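Local coordinates for protein ferritin (Ulva pertusa, PDB 3VNX) that probably oxidises ferrous iron at sites within its subunits and stores it as ferric mineral inside a hollow shell of 24 chains, at residues A[41-46]-A[143-148]; A[98-103]-A[154-159]; A[126-131]-A[177-182]; A[133-138]-A[170-175]. All blocks are in the same frame, centred on the assembly; numbering follows the deposited sequence. Where two conformers were deposited one is given.

All four contacts lie in the four-helix bundle of one subunit. Interactions 3 and 4 join the same two helices, 123-151 and 155-201; their centres are 10 Å apart, and both are buried. Each drives a valine against the backbone and the base of two longer side chains, although a methionine in interaction 3 gives way to a glutamate near a calcium ion in interaction 4. Interaction 1 ties helix 123-151 to helix 38-66 by methyl contacts alone and is only partly buried. Interaction 2 touches it near the same end of the bundle, where a buried salt bridge replaces apolar contact as helix 73-99 ends and helix 155-201 begins.

Interaction 1: A[41-46]-A[143-148]; sequences EAAINE and QALQAI
In the four-helix bundle of the ferritin subunit, A43 on helix 38-66 meets L145 and I148 on helix 123-151 near one end of the bundle. The single methyl of A43 is shared between them: its CB lies 3.6 Å from CD1 of I148 and 3.7 Å from CD1 of L145. These two partners stand three residues apart on one helix face, and the CA atoms of A43 and L145 are 6.3 Å apart. Alanine suits this place because it adds little bulk where two branched side chains already reach across. I148 spans its share of the distance with an extended CG1 arm, CD1 lying anti to CA (chi2 -180°). No hydrogen bond joins the two segments. The two helices run antiparallel, at 169° between segments whose axes pass 9.8 Å apart. In ferritins this pairing belongs to an up-down-down-up bundle, in which the long connection between the second and third main helices lets those two run in the same direction; here that connection joins helices 73-99 and 123-151. Deeper in the bundle, I44 brings its terminal CD1 to 3.7 Å from CD2 of L145, with the two side chains crossing obliquely. The leucine carries CG anti to its backbone N (chi1 168°), and from there its fork straddles both neighbours, CD1 touching A43 and lying near I44 as well, CD2 touching I44. I44 also packs on L157 of helix 155-201 and on L93 of helix 73-99, while L145 touches V161 of helix 155-201.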
loop_
_atom_site.group_PDB
_atom_site.type_symbol
_atom_site.label_atom_id
_atom_site.label_comp_id
_atom_site.label_asym_id
_atom_site.label_seq_id
_atom_site.Cartn_x
_atom_site.Cartn_y
_atom_site.Cartn_z
ATOM N N GLU A 41 -10.873 -53.924 -21.740
ATOM C CA GLU A 41 -9.847 -53.934 -20.693
ATOM C C GLU A 41 -8.481 -54.279 -21.259
ATOM O O GLU A 41 -7.480 -53.630 -20.936
ATOM C CB GLU A 41 -10.201 -54.952 -19.624
ATOM C CG GLU A 41 -9.124 -55.187 -18.579
ATOM C CD GLU A 41 -9.558 -56.245 -17.580
ATOM O OE1 GLU A 41 -10.369 -57.113 -17.984
ATOM O OE2 GLU A 41 -9.103 -56.214 -16.409
ATOM N N ALA A 42 -8.449 -55.303 -22.112
ATOM C CA ALA A 42 -7.199 -55.739 -22.733
ATOM C C ALA A 42 -6.658 -54.738 -23.770
ATOM O O ALA A 42 -5.447 -54.537 -23.875
ATOM C CB ALA A 42 -7.358 -57.149 -23.348
ATOM N N ALA A 43 -7.546 -54.117 -24.539
ATOM C CA ALA A 43 -7.115 -53.111 -25.511
ATOM C C ALA A 43 -6.489 -51.889 -24.832
ATOM O O ALA A 43 -5.558 -51.280 -25.365
ATOM C CB ALA A 43 -8.278 -52.682 -26.387
ATOM N N ILE A 44 -6.999 -51.531 -23.660
ATOM C CA ILE A 44 -6.432 -50.411 -22.909
ATOM C C ILE A 44 -5.028 -50.758 -22.427
ATOM O O ILE A 44 -4.111 -49.934 -22.497
ATOM C CB ILE A 44 -7.304 -50.021 -21.706
ATOM C CG1 ILE A 44 -8.538 -49.249 -22.180
ATOM C CG2 ILE A 44 -6.490 -49.211 -20.700
ATOM C CD1 ILE A 44 -8.212 -47.913 -22.818
ATOM N N ASN A 45 -4.855 -51.984 -21.945
ATOM C CA ASN A 45 -3.520 -52.417 -21.546
ATOM C C ASN A 45 -2.557 -52.358 -22.721
ATOM O O ASN A 45 -1.408 -51.923 -22.592
ATOM C CB ASN A 45 -3.568 -53.803 -20.923
ATOM C CG ASN A 45 -4.028 -53.757 -19.486
ATOM O OD1 ASN A 45 -3.784 -52.773 -18.785
ATOM N ND2 ASN A 45 -4.708 -54.809 -19.036
ATOM N N GLU A 46 -3.053 -52.768 -23.878
ATOM C CA GLU A 46 -2.259 -52.721 -25.086
ATOM C C GLU A 46 -1.814 -51.272 -25.355
ATOM O O GLU A 46 -0.633 -50.996 -25.566
ATOM C CB GLU A 46 -3.050 -53.323 -26.261
ATOM C CG GLU A 46 -2.345 -53.232 -27.589
ATOM O OE1 GLU A 46 -0.851 -54.842 -26.692
ATOM O OE2 GLU A 46 -0.252 -53.814 -28.554
ATOM N N GLN A 143 -7.144 -44.867 -33.006
ATOM C CA GLN A 143 -8.352 -45.149 -33.776
ATOM C C GLN A 143 -8.853 -46.590 -33.556
ATOM O O GLN A 143 -10.040 -46.827 -33.291
ATOM C CB GLN A 143 -8.111 -44.874 -35.259
ATOM C CG GLN A 143 -8.326 -43.411 -35.659
ATOM C CD GLN A 143 -7.759 -43.098 -37.027
ATOM O OE1 GLN A 143 -6.982 -43.878 -37.579
ATOM N NE2 GLN A 143 -8.139 -41.955 -37.580
ATOM N N ALA A 144 -7.936 -47.543 -33.654
ATOM C CA ALA A 144 -8.235 -48.934 -33.354
ATOM C C ALA A 144 -8.780 -49.110 -31.933
ATOM O O ALA A 144 -9.711 -49.906 -31.701
ATOM C CB ALA A 144 -6.972 -49.808 -33.564
ATOM N N LEU A 145 -8.208 -48.377 -30.976
ATOM C CA LEU A 145 -8.647 -48.528 -29.587
ATOM C C LEU A 145 -10.102 -48.112 -29.442
ATOM O O LEU A 145 -10.883 -48.758 -28.737
ATOM C CB LEU A 145 -7.763 -47.754 -28.599
ATOM C CG LEU A 145 -8.344 -47.634 -27.180
ATOM C CD1 LEU A 145 -8.697 -48.978 -26.587
ATOM C CD2 LEU A 145 -7.407 -46.885 -26.239
ATOM N N GLN A 146 -10.488 -47.045 -30.121
ATOM C CA GLN A 146 -11.876 -46.625 -29.997
ATOM C C GLN A 146 -12.798 -47.583 -30.771
ATOM O O GLN A 146 -13.960 -47.789 -30.388
ATOM C CB GLN A 146 -12.053 -45.148 -30.389
ATOM C CG GLN A 146 -12.431 -44.893 -31.827
ATOM C CD GLN A 146 -13.913 -45.092 -32.095
ATOM O OE1 GLN A 146 -14.780 -44.615 -31.346
ATOM N NE2 GLN A 146 -14.208 -45.794 -33.180
ATOM N N ALA A 147 -12.272 -48.190 -31.834
ATOM C CA ALA A 147 -13.049 -49.152 -32.619
ATOM C C ALA A 147 -13.512 -50.289 -31.726
ATOM O O ALA A 147 -14.690 -50.677 -31.754
ATOM C CB ALA A 147 -12.240 -49.696 -33.782
ATOM N N ILE A 148 -12.593 -50.823 -30.930
ATOM C CA ILE A 148 -12.958 -51.882 -29.998
ATOM C C ILE A 148 -14.006 -51.388 -29.001
ATOM O O ILE A 148 -15.034 -52.038 -28.786
ATOM C CB ILE A 148 -11.737 -52.440 -29.252
ATOM C CG1 ILE A 148 -10.759 -53.092 -30.238
ATOM C CG2 ILE A 148 -12.172 -53.475 -28.218
ATOM C CD1 ILE A 148 -9.513 -53.685 -29.571
#

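Interaction 2: A[98-103]-A[154-159]; sequences TKRGGR and DAALCD. With CA (calcium ion), chain B.
R100, just beyond the end of helix 73-99, meets D154 at the start of helix 155-201, and its CB points toward segment 154-159. From CB the aliphatic chain bends at the CB-CG bond (chi2 -68°) and again at CG-CD, and the folded arm brings the guanidinium up to the carboxylate of D154. CZ lies 3.6 Å from D154 OD2. At the tip NH1 does most of the work: it donates to D154 OD1 at 3.0 Å, close to the guanidinium plane and on the oxygen's syn lone pair, and makes a weak bond to OD2. NH2 adds a second weak bond to OD2, at 3.2 Å. The planes of guanidinium and carboxylate stand 71° apart, which is far from the flat, two-pronged arginine-carboxylate pairing. Two helix ends of the bundle meet here. G101 closes helix 73-99 in a Schellman motif, its positive phi being one that glycine adopts easily, whereas D154 is the N-cap of helix 155-201. OD1 of D154 accepts from L157 N at 3.2 Å, met from 66° above the carboxylate plane. Replacing D154 by an alanine is likely to leave the buried R100 guanidinium without its carboxylate and L157 N without its cap. R100 NH2 also donates to V34 O, and the methyl of A156 sits 3.8 Å from NH1. One turn further on, D159 OD1 binds a calcium ion at 2.7 Å, and the D159 side chain packs on G163 of a neighbouring subunit, consistent with the acidic threefold channel of ferritins.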
loop_
_atom_site.group_PDB
_atom_site.type_symbol
_atom_site.label_atom_id
_atom_site.label_comp_id
_atom_site.label_asym_id
_atom_site.label_seq_id
_atom_site.Cartn_x
_atom_site.Cartn_y
_atom_site.Cartn_z
ATOM N N THR A 98 -8.374 -48.647 -13.912
ATOM C CA THR A 98 -8.804 -48.942 -12.551
ATOM C C THR A 98 -10.049 -48.134 -12.158
ATOM O O THR A 98 -10.816 -48.527 -11.274
ATOM C CB THR A 98 -7.662 -48.746 -11.557
ATOM O OG1 THR A 98 -6.960 -47.539 -11.876
ATOM C CG2 THR A 98 -6.692 -49.927 -11.657
ATOM N N LYS A 99 -10.252 -47.010 -12.830
ATOM C CA LYS A 99 -11.490 -46.277 -12.681
ATOM C C LYS A 99 -12.690 -47.168 -13.055
ATOM O O LYS A 99 -13.701 -47.167 -12.359
ATOM C CB LYS A 99 -11.466 -44.991 -13.519
ATOM C CG LYS A 99 -12.547 -43.966 -13.140
ATOM C CD LYS A 99 -12.410 -42.644 -13.917
ATOM C CE LYS A 99 -11.405 -41.701 -13.258
ATOM N NZ LYS A 99 -11.128 -40.471 -14.084
ATOM N N ARG A 100 -12.579 -47.933 -14.142
ATOM C CA ARG A 100 -13.720 -48.716 -14.630
ATOM C C ARG A 100 -13.802 -50.122 -14.038
ATOM O O ARG A 100 -14.692 -50.892 -14.398
ATOM C CB ARG A 100 -13.706 -48.825 -16.163
ATOM C CG ARG A 100 -14.113 -47.555 -16.920
ATOM C CD ARG A 100 -15.594 -47.199 -16.742
ATOM N NE ARG A 100 -16.494 -48.279 -17.166
ATOM C CZ ARG A 100 -16.882 -48.505 -18.423
ATOM N NH1 ARG A 100 -16.450 -47.721 -19.406
ATOM N NH2 ARG A 100 -17.708 -49.513 -18.696
ATOM N N GLY A 101 -12.874 -50.455 -13.144
ATOM C CA GLY A 101 -12.845 -51.767 -12.520
ATOM C C GLY A 101 -11.900 -52.733 -13.225
ATOM O O GLY A 101 -11.671 -53.837 -12.750
ATOM N N GLY A 102 -11.359 -52.332 -14.368
ATOM C CA GLY A 102 -10.382 -53.155 -15.057
ATOM C C GLY A 102 -9.065 -53.229 -14.303
ATOM O O GLY A 102 -8.842 -52.468 -13.368
ATOM N N ARG A 103 -8.193 -54.146 -14.695
ATOM C CA ARG A 103 -6.882 -54.236 -14.056
ATOM C C ARG A 103 -5.728 -53.958 -15.019
ATOM O O ARG A 103 -5.692 -54.467 -16.139
ATOM C CB ARG A 103 -6.711 -55.569 -13.320
ATOM C CG ARG A 103 -7.895 -55.838 -12.417
ATOM C CD ARG A 103 -7.588 -56.712 -11.206
ATOM N NE ARG A 103 -8.760 -56.752 -10.323
ATOM C CZ ARG A 103 -9.273 -57.860 -9.789
ATOM N NH1 ARG A 103 -8.703 -59.033 -10.032
ATOM N NH2 ARG A 103 -10.353 -57.795 -9.005
ATOM N N ASP A 154 -19.487 -49.459 -25.607
ATOM C CA ASP A 154 -19.170 -48.856 -24.330
ATOM C C ASP A 154 -19.023 -47.360 -24.568
ATOM O O ASP A 154 -17.919 -46.865 -24.830
ATOM C CB ASP A 154 -17.869 -49.447 -23.810
ATOM C CG ASP A 154 -17.580 -49.077 -22.363
ATOM O OD1 ASP A 154 -18.087 -48.047 -21.848
ATOM O OD2 ASP A 154 -16.824 -49.841 -21.746
ATOM N N ALA A 155 -20.136 -46.640 -24.509
ATOM C CA ALA A 155 -20.119 -45.238 -24.903
ATOM C C ALA A 155 -19.220 -44.397 -23.970
ATOM O O ALA A 155 -18.585 -43.432 -24.410
ATOM C CB ALA A 155 -21.546 -44.681 -24.959
ATOM N N ALA A 156 -19.170 -44.779 -22.689
ATOM C CA ALA A 156 -18.330 -44.091 -21.711
ATOM C C ALA A 156 -16.866 -44.153 -22.111
ATOM O O ALA A 156 -16.170 -43.134 -22.090
ATOM C CB ALA A 156 -18.523 -44.669 -20.306
ATOM N N LEU A 157 -16.394 -45.348 -22.459
ATOM C CA LEU A 157 -15.008 -45.505 -22.876
ATOM C C LEU A 157 -14.738 -44.782 -24.210
ATOM O O LEU A 157 -13.668 -44.185 -24.405
ATOM C CB LEU A 157 -14.637 -46.987 -22.956
ATOM C CG LEU A 157 -13.298 -47.331 -23.623
ATOM C CD1 LEU A 157 -12.113 -46.898 -22.777
ATOM C CD2 LEU A 157 -13.229 -48.826 -23.895
ATOM N N CYS A 158 -15.707 -44.812 -25.121
ATOM C CA CYS A 158 -15.541 -44.099 -26.389
ATOM C C CYS A 158 -15.310 -42.625 -26.137
ATOM O O CYS A 158 -14.342 -42.043 -26.637
ATOM C CB CYS A 158 -16.766 -44.270 -27.295
ATOM S SG CYS A 158 -16.945 -45.951 -27.934
ATOM N N ASP A 159 -16.210 -42.033 -25.353
ATOM C CA ASP A 159 -16.132 -40.622 -25.015
ATOM C C ASP A 159 -14.776 -40.316 -24.396
ATOM O O ASP A 159 -14.121 -39.331 -24.753
ATOM C CB ASP A 159 -17.257 -40.244 -24.051
ATOM C CG ASP A 159 -17.207 -38.780 -23.637
ATOM O OD1 ASP A 159 -17.385 -37.898 -24.510
ATOM O OD2 ASP A 159 -16.987 -38.515 -22.431
HETATM CA CA CA B . -18.725 -38.253 -26.829
#

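Interaction 3: A[126-131]-A[177-182]; sequences YAMELA and AVYVSQ
Y179 is the first residue along 177-182 to touch 126-131, and M128 is its partner. The terminal CE of M128 lies 3.5 Å from CD2 of the tyrosine and 3.8 Å from its CB, reaching the ring obliquely near its base. M128 bends at chi2 and chi3 (-50° and -68°), and the unbranched, flexible chain lets its terminal methyl reach the tyrosine; it also packs on F75, F78 and F79 of helix 73-99. The tyrosine then leads away, its hydroxyl bonded to E175 in the modelled conformer of that glutamate. Next comes V180, whose two methyls meet neighbouring parts of the partner helix. CG2 presses on the backbone, 3.5 Å from M128 O, and CG1 lies 4.0 Å from CG of E129, the V180 and E129 side chains crossing at about a right angle. A beta-branched residue, compact and forked, fits between two such neighbours and lets the backbones come close, with 5.9 Å between the CA atoms of M128 and V180. E129 lends its aliphatic base here, while its carboxylate is held by K121 and R184. Between these two helices of the ferritin bundle the contact is therefore apolar, with the charge of E129 satisfied outside it.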
loop_
_atom_site.group_PDB
_atom_site.type_symbol
_atom_site.label_atom_id
_atom_site.label_comp_id
_atom_site.label_asym_id
_atom_site.label_seq_id
_atom_site.Cartn_x
_atom_site.Cartn_y
_atom_site.Cartn_z
ATOM N N TYR A 126 15.661 -36.241 -39.810
ATOM C CA TYR A 126 15.354 -37.660 -39.718
ATOM C C TYR A 126 14.575 -37.974 -38.443
ATOM O O TYR A 126 13.505 -38.581 -38.504
ATOM C CB TYR A 126 16.620 -38.502 -39.796
ATOM C CG TYR A 126 16.366 -39.953 -39.467
ATOM C CD1 TYR A 126 16.992 -40.563 -38.380
ATOM C CD2 TYR A 126 15.477 -40.714 -40.225
ATOM C CE1 TYR A 126 16.755 -41.897 -38.071
ATOM C CE2 TYR A 126 15.233 -42.048 -39.924
ATOM C CZ TYR A 126 15.877 -42.632 -38.847
ATOM O OH TYR A 126 15.641 -43.950 -38.540
ATOM N N ALA A 127 15.111 -37.559 -37.296
ATOM C CA ALA A 127 14.433 -37.743 -36.021
ATOM C C ALA A 127 13.011 -37.182 -36.037
ATOM O O ALA A 127 12.081 -37.801 -35.489
ATOM C CB ALA A 127 15.239 -37.118 -34.888
ATOM N N MET A 128 12.826 -36.021 -36.663
ATOM C CA MET A 128 11.490 -35.423 -36.699
ATOM C C MET A 128 10.565 -36.196 -37.646
ATOM O O MET A 128 9.354 -36.325 -37.408
ATOM C CB MET A 128 11.559 -33.927 -37.034
ATOM C CG MET A 128 12.414 -33.143 -36.027
ATOM S SD MET A 128 11.955 -33.486 -34.294
ATOM C CE MET A 128 10.321 -32.732 -34.246
ATOM N N GLU A 129 11.144 -36.741 -38.709
ATOM C CA GLU A 129 10.374 -37.604 -39.596
ATOM C C GLU A 129 10.017 -38.915 -38.890
ATOM O O GLU A 129 8.925 -39.439 -39.058
ATOM C CB GLU A 129 11.129 -37.859 -40.902
ATOM C CG GLU A 129 11.192 -36.649 -41.837
ATOM C CD GLU A 129 11.832 -36.974 -43.180
ATOM O OE1 GLU A 129 12.428 -38.069 -43.319
ATOM O OE2 GLU A 129 11.735 -36.136 -44.102
ATOM N N LEU A 130 10.938 -39.430 -38.089
ATOM C CA LEU A 130 10.686 -40.634 -37.304
ATOM C C LEU A 130 9.553 -40.361 -36.322
ATOM O O LEU A 130 8.586 -41.120 -36.240
ATOM C CB LEU A 130 11.947 -41.033 -36.536
ATOM C CG LEU A 130 12.165 -42.493 -36.135
ATOM C CD1 LEU A 130 12.829 -42.546 -34.781
ATOM C CD2 LEU A 130 10.882 -43.303 -36.123
ATOM N N ALA A 131 9.689 -39.258 -35.586
ATOM C CA ALA A 131 8.687 -38.831 -34.607
ATOM C C ALA A 131 7.300 -38.673 -35.227
ATOM O O ALA A 131 6.320 -39.216 -34.720
ATOM C CB ALA A 131 9.123 -37.523 -33.925
ATOM N N ALA A 177 4.037 -32.547 -38.227
ATOM C CA ALA A 177 4.112 -32.336 -39.672
ATOM C C ALA A 177 4.827 -31.016 -39.957
ATOM O O ALA A 177 5.750 -30.962 -40.783
ATOM C CB ALA A 177 2.722 -32.374 -40.315
ATOM N N VAL A 178 4.422 -29.964 -39.240
ATOM C CA VAL A 178 5.023 -28.636 -39.394
ATOM C C VAL A 178 6.540 -28.592 -39.143
ATOM O O VAL A 178 7.283 -28.011 -39.942
ATOM C CB VAL A 178 4.318 -27.615 -38.502
ATOM C CG1 VAL A 178 5.038 -26.256 -38.556
ATOM C CG2 VAL A 178 2.871 -27.493 -38.930
ATOM N N TYR A 179 6.993 -29.206 -38.048
ATOM C CA TYR A 179 8.434 -29.334 -37.781
ATOM C C TYR A 179 9.189 -29.939 -38.949
ATOM O O TYR A 179 10.286 -29.481 -39.304
ATOM C CB TYR A 179 8.699 -30.244 -36.583
ATOM C CG TYR A 179 8.213 -29.704 -35.271
ATOM C CD1 TYR A 179 8.371 -28.355 -34.942
ATOM C CD2 TYR A 179 7.615 -30.550 -34.346
ATOM C CE1 TYR A 179 7.921 -27.865 -33.732
ATOM C CE2 TYR A 179 7.171 -30.073 -33.130
ATOM C CZ TYR A 179 7.324 -28.734 -32.827
ATOM O OH TYR A 179 6.874 -28.286 -31.608
ATOM N N VAL A 180 8.620 -31.012 -39.497
ATOM C CA VAL A 180 9.216 -31.691 -40.640
ATOM C C VAL A 180 9.287 -30.735 -41.824
ATOM O O VAL A 180 10.335 -30.585 -42.462
ATOM C CB VAL A 180 8.429 -32.970 -41.022
ATOM C CG1 VAL A 180 8.860 -33.477 -42.381
ATOM C CG2 VAL A 180 8.622 -34.052 -39.962
ATOM N N SER A 181 8.167 -30.073 -42.096
ATOM C CA SER A 181 8.111 -29.092 -43.164
ATOM C C SER A 181 9.190 -28.017 -42.957
ATOM O O SER A 181 9.865 -27.607 -43.912
ATOM C CB SER A 181 6.718 -28.467 -43.225
ATOM O OG SER A 181 6.722 -27.312 -44.037
ATOM N N GLN A 182 9.360 -27.567 -41.714
ATOM C CA GLN A 182 10.342 -26.527 -41.430
ATOM C C GLN A 182 11.786 -26.995 -41.666
ATOM O O GLN A 182 12.598 -26.281 -42.278
ATOM C CB GLN A 182 10.176 -26.022 -39.999
ATOM C CG GLN A 182 8.958 -25.150 -39.812
ATOM C CD GLN A 182 8.768 -24.720 -38.370
ATOM O OE1 GLN A 182 8.373 -23.585 -38.101
ATOM N NE2 GLN A 182 9.056 -25.624 -37.433
#

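Interaction 4: A[133-138]-A[170-175]; sequences SLEKLN and VDAVKE
E135 and V173 have the nearest CA atoms, 5.8 Å apart, where helices 123-151 and 155-201 pack antiparallel, the segment axes 9.1 Å apart at 156°. V173 contributes both methyls. CG2 rests against the backbone, 3.8 Å from E135 O and 4.2 Å from E135 CB, while CG1 meets CG of K136 at 4.1 Å, the two side chains crossing at about a right angle. With CG1 anti to its backbone N (chi1 166°), the valine points its fork at both residues. The shallow tilt from strict antiparallel is usual in four-helix bundles, and E135 and V173 stand seven residues from their counterparts M128 and V180 on the same two helices, a heptad spacing. In E135 the bend at chi2 (-63°) swings the carboxylate round, bringing OE1 to 4.2 Å from A172 CB. A residue as small as alanine at this place is compatible with the nearby carboxylate. The carboxylate is gripped by Y58, which bonds to OE2, and by Q169, which bonds to OE1; a calcium ion lies about 5 Å from the side chain. This is consistent with the edge of the ferroxidase centre found inside ferritin bundles. K136 departs the other way, bending at chi3 and giving its ammonium to Y31 O of a neighbouring subunit. The chemistry is thus split: valine and alanine supply the apolar surface on one helix, whereas the other offers the aliphatic bases of two charged residues, whose ends serve a probable metal site and the subunit interface.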
loop_
_atom_site.group_PDB
_atom_site.type_symbol
_atom_site.label_atom_id
_atom_site.label_comp_id
_atom_site.label_asym_id
_atom_site.label_seq_id
_atom_site.Cartn_x
_atom_site.Cartn_y
_atom_site.Cartn_z
ATOM N N SER A 133 6.199 -39.989 -37.932
ATOM C CA SER A 133 5.773 -41.325 -38.350
ATOM C C SER A 133 5.211 -42.089 -37.161
ATOM O O SER A 133 4.159 -42.741 -37.261
ATOM C CB SER A 133 6.948 -42.096 -38.972
ATOM O OG SER A 133 7.437 -41.438 -40.138
ATOM N N LEU A 134 5.914 -41.988 -36.036
ATOM C CA LEU A 134 5.458 -42.613 -34.796
ATOM C C LEU A 134 4.118 -42.037 -34.336
ATOM O O LEU A 134 3.248 -42.766 -33.862
ATOM C CB LEU A 134 6.516 -42.469 -33.699
ATOM C CG LEU A 134 7.723 -43.407 -33.816
ATOM C CD1 LEU A 134 8.739 -43.169 -32.705
ATOM C CD2 LEU A 134 7.262 -44.852 -33.806
ATOM N N GLU A 135 3.948 -40.728 -34.492
ATOM C CA GLU A 135 2.721 -40.081 -34.061
ATOM C C GLU A 135 1.545 -40.486 -34.945
ATOM O O GLU A 135 0.452 -40.770 -34.442
ATOM C CB GLU A 135 2.903 -38.568 -34.043
ATOM C CG GLU A 135 3.936 -38.087 -33.039
ATOM C CD GLU A 135 3.531 -38.413 -31.619
ATOM O OE1 GLU A 135 2.318 -38.600 -31.386
ATOM O OE2 GLU A 135 4.412 -38.488 -30.739
ATOM N N LYS A 136 1.767 -40.526 -36.258
ATOM C CA LYS A 136 0.736 -41.029 -37.190
ATOM C C LYS A 136 0.358 -42.471 -36.849
ATOM O O LYS A 136 -0.828 -42.815 -36.768
ATOM C CB LYS A 136 1.201 -40.929 -38.648
ATOM C CG LYS A 136 1.451 -39.480 -39.105
ATOM C CD LYS A 136 2.143 -39.391 -40.466
ATOM C CE LYS A 136 1.156 -39.536 -41.616
ATOM N NZ LYS A 136 1.804 -39.506 -42.968
ATOM N N LEU A 137 1.377 -43.304 -36.625
ATOM C CA LEU A 137 1.147 -44.673 -36.196
ATOM C C LEU A 137 0.245 -44.671 -34.961
ATOM O O LEU A 137 -0.767 -45.385 -34.919
ATOM C CB LEU A 137 2.473 -45.364 -35.868
ATOM C CG LEU A 137 2.521 -46.884 -36.061
ATOM C CD1 LEU A 137 3.649 -47.510 -35.251
ATOM C CD2 LEU A 137 1.192 -47.551 -35.742
ATOM N N ASN A 138 0.604 -43.875 -33.950
ATOM C CA ASN A 138 -0.177 -43.895 -32.725
ATOM C C ASN A 138 -1.597 -43.363 -32.913
ATOM O O ASN A 138 -2.510 -43.761 -32.201
ATOM C CB ASN A 138 0.512 -43.169 -31.584
ATOM C CG ASN A 138 -0.044 -43.588 -30.238
ATOM O OD1 ASN A 138 -0.596 -44.674 -30.120
ATOM N ND2 ASN A 138 0.081 -42.733 -29.228
ATOM N N VAL A 170 -4.525 -35.792 -32.807
ATOM C CA VAL A 170 -4.712 -34.975 -34.002
ATOM C C VAL A 170 -3.809 -33.734 -33.966
ATOM O O VAL A 170 -3.030 -33.493 -34.889
ATOM C CB VAL A 170 -6.191 -34.558 -34.167
ATOM C CG1 VAL A 170 -6.357 -33.585 -35.337
ATOM C CG2 VAL A 170 -7.066 -35.798 -34.358
ATOM N N ASP A 171 -3.908 -32.953 -32.893
ATOM C CA ASP A 171 -3.043 -31.790 -32.727
ATOM C C ASP A 171 -1.574 -32.198 -32.803
ATOM O O ASP A 171 -0.772 -31.568 -33.492
ATOM C CB ASP A 171 -3.298 -31.132 -31.371
ATOM C CG ASP A 171 -4.733 -30.660 -31.204
ATOM O OD1 ASP A 171 -5.317 -30.186 -32.200
ATOM O OD2 ASP A 171 -5.265 -30.758 -30.069
ATOM N N ALA A 172 -1.218 -33.254 -32.080
ATOM C CA ALA A 172 0.167 -33.709 -32.080
ATOM C C ALA A 172 0.690 -33.994 -33.498
ATOM O O ALA A 172 1.792 -33.537 -33.862
ATOM C CB ALA A 172 0.342 -34.927 -31.170
ATOM N N VAL A 173 -0.092 -34.735 -34.295
ATOM C CA VAL A 173 0.335 -35.044 -35.653
ATOM C C VAL A 173 0.595 -33.796 -36.495
ATOM O O VAL A 173 1.638 -33.695 -37.144
ATOM C CB VAL A 173 -0.664 -35.940 -36.405
ATOM C CG1 VAL A 173 -0.335 -35.940 -37.905
ATOM C CG2 VAL A 173 -0.653 -37.354 -35.831
ATOM N N LYS A 174 -0.359 -32.863 -36.501
ATOM C CA LYS A 174 -0.189 -31.617 -37.250
ATOM C C LYS A 174 1.075 -30.864 -36.810
ATOM O O LYS A 174 1.859 -30.406 -37.656
ATOM C CB LYS A 174 -1.434 -30.725 -37.120
ATOM C CG LYS A 174 -1.228 -29.255 -37.511
ATOM C CD LYS A 174 -1.296 -29.030 -39.003
ATOM C CE LYS A 174 -0.943 -27.588 -39.357
ATOM N NZ LYS A 174 -2.138 -26.719 -39.424
ATOM N N GLU A 175 1.280 -30.761 -35.494
ATOM C CA GLU A 175 2.465 -30.100 -34.942
ATOM C C GLU A 175 3.755 -30.739 -35.441
ATOM O O GLU A 175 4.738 -30.046 -35.752
ATOM C CB GLU A 175 2.438 -30.137 -33.408
ATOM C CG GLU A 175 3.751 -29.743 -32.731
ATOM C CD GLU A 175 3.758 -30.078 -31.245
ATOM O OE1 GLU A 175 2.914 -30.899 -30.827
ATOM O OE2 GLU A 175 4.604 -29.529 -30.497
#